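Long-range contact in protease 2A (Rhinovirus C, PDB 5X45), which is probably a chymotrypsin-like cysteine protease that cleaves the viral polyprotein, with a zinc ion bound in its fold: residues 49-54 with 116-121. Sequence-based numbering, arbitrary orientation.
Sequences VIPCCD and GVIGMI. With ZN (zinc ion), chain E.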
loop_
_atom_site.group_PDB
_atom_site.type_symbol
_atom_site.label_atom_id
_atom_site.label_comp_id
_atom_site.label_asym_id
_atom_site.label_seq_id
_atom_site.Cartn_x
_atom_site.Cartn_y
_atom_site.Cartn_z
ATOM N N VAL A 49 0.296 5.358 11.920
ATOM C CA VAL A 49 -0.772 4.662 12.635
ATOM C C VAL A 49 -1.779 4.065 11.654
ATOM O O VAL A 49 -2.337 4.771 10.813
ATOM C CB VAL A 49 -1.509 5.610 13.599
ATOM C CG1 VAL A 49 -2.743 4.932 14.185
ATOM C CG2 VAL A 49 -0.568 6.080 14.702
ATOM N N ILE A 50 -2.005 2.759 11.756
ATOM C CA ILE A 50 -3.024 2.109 10.945
ATOM C C ILE A 50 -4.329 2.020 11.737
ATOM O O ILE A 50 -4.406 1.304 12.729
ATOM C CB ILE A 50 -2.559 0.718 10.485
ATOM C CG1 ILE A 50 -1.230 0.849 9.735
ATOM C CG2 ILE A 50 -3.621 0.038 9.617
ATOM C CD1 ILE A 50 -0.534 -0.461 9.489
ATOM N N PRO A 51 -5.313 2.780 11.306
ATOM C CA PRO A 51 -6.578 2.916 12.005
ATOM C C PRO A 51 -7.461 1.727 11.820
ATOM O O PRO A 51 -7.287 0.981 10.912
ATOM C CB PRO A 51 -7.207 4.133 11.347
ATOM C CG PRO A 51 -6.503 4.314 10.070
ATOM C CD PRO A 51 -5.261 3.546 10.062
ATOM N N CYS A 52 -8.420 1.561 12.693
ATOM C CA CYS A 52 -9.384 0.505 12.544
ATOM C C CYS A 52 -10.659 1.122 12.101
ATOM O O CYS A 52 -11.701 0.670 12.444
ATOM C CB CYS A 52 -9.575 -0.221 13.857
ATOM S SG CYS A 52 -8.161 -1.250 14.256
ATOM N N CYS A 53 -10.557 2.178 11.333
ATOM C CA CYS A 53 -11.718 2.815 10.799
ATOM C C CYS A 53 -12.243 2.051 9.595
ATOM O O CYS A 53 -11.785 0.973 9.253
ATOM C CB CYS A 53 -11.464 4.316 10.515
ATOM S SG CYS A 53 -10.370 4.888 9.187
ATOM N N ASP A 54 -13.239 2.645 8.993
ATOM C CA ASP A 54 -13.968 2.125 7.836
ATOM C C ASP A 54 -13.787 2.986 6.577
ATOM O O ASP A 54 -14.336 2.666 5.519
ATOM C CB ASP A 54 -15.457 1.992 8.185
ATOM C CG ASP A 54 -16.102 3.331 8.543
ATOM O OD1 ASP A 54 -15.460 4.145 9.247
ATOM O OD2 ASP A 54 -17.272 3.548 8.154
ATOM N N GLY A 116 -5.282 7.928 9.889
ATOM C CA GLY A 116 -3.958 7.377 9.670
ATOM C C GLY A 116 -3.768 6.740 8.311
ATOM O O GLY A 116 -4.499 7.021 7.365
ATOM N N VAL A 117 -2.756 5.891 8.213
ATOM C CA VAL A 117 -2.440 5.214 6.969
ATOM C C VAL A 117 -3.280 3.945 6.819
ATOM O O VAL A 117 -3.260 3.079 7.692
ATOM C CB VAL A 117 -0.953 4.849 6.902
ATOM C CG1 VAL A 117 -0.599 4.346 5.504
ATOM C CG2 VAL A 117 -0.099 6.062 7.263
ATOM N N ILE A 118 -4.013 3.826 5.719
ATOM C CA ILE A 118 -4.858 2.655 5.534
ATOM C C ILE A 118 -4.417 1.811 4.340
ATOM O O ILE A 118 -4.923 0.709 4.149
ATOM C CB ILE A 118 -6.349 3.040 5.326
ATOM C CG1 ILE A 118 -6.510 3.913 4.083
ATOM C CG2 ILE A 118 -6.915 3.727 6.556
ATOM C CD1 ILE A 118 -7.942 4.267 3.776
ATOM N N GLY A 119 -3.473 2.311 3.548
ATOM C CA GLY A 119 -3.089 1.614 2.335
ATOM C C GLY A 119 -1.784 2.025 1.686
ATOM O O GLY A 119 -1.159 3.011 2.075
ATOM N N MET A 120 -1.369 1.238 0.699
ATOM C CA MET A 120 -0.162 1.499 -0.084
ATOM C C MET A 120 -0.434 1.187 -1.543
ATOM O O MET A 120 -1.083 0.187 -1.852
ATOM C CB MET A 120 1.009 0.640 0.387
ATOM C CG MET A 120 1.829 1.190 1.528
ATOM S SD MET A 120 3.304 0.161 1.817
ATOM C CE MET A 120 2.552 -1.448 2.076
ATOM N N ILE A 121 0.054 2.026 -2.445
ATOM C CA ILE A 121 -0.089 1.729 -3.864
ATOM C C ILE A 121 0.581 0.398 -4.174
ATOM O O ILE A 121 1.720 0.164 -3.768
ATOM C CB ILE A 121 0.527 2.808 -4.748
ATOM C CG1 ILE A 121 -0.199 4.138 -4.543
ATOM C CG2 ILE A 121 0.510 2.348 -6.208
ATOM C CD1 ILE A 121 0.330 5.249 -5.407
HETATM ZN ZN ZN E . -10.410 6.809 8.902
#
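Val-49, in the loop between strands 37-41 and 57-62, meets Val-117 of strand 116-124 through one backbone hydrogen bond, from Val-117 N to Val-49 O at 2.9 Å, with the N-H bent to 139° and the donor tilted from the carbonyl plane. The same oxygen also takes a CA-H...O contact from Gly-116 CA, at 3.3 Å. One residue further on, Ile-50 CA makes a second such contact with Val-117 O, at 3.4 Å and straighter, 155° at the hydrogen. Pro-51 then turns its ring onto the strand: CD lies against Val-117 O, while CG meets Ile-118 CG2 at 3.6 Å, the two side chains crossing at about a right angle. Ile-118 offers this methyl because CG2 lies anti to the carbonyl carbon, with CG1 tucked between the backbone N and that carbon (chi1 61°). Pro-51 also touches Cys-113 and His-115, and Ile-118 also touches Leu-111 and Cys-113, which joins the apolar patch to the metal site. Two residues beyond the proline, Cys-53 binds zinc through SG; Cys-55, Cys-113 and His-115 complete the site. A classic beta bulge sets Ile-118 and Gly-119 together against Leu-111 of strand 110-113, within the six-stranded barrel. Tying the interdomain loop to the C-terminal barrel beside a zinc site, probably structural, is characteristic of the chymotrypsin-like picornaviral 2A proteases.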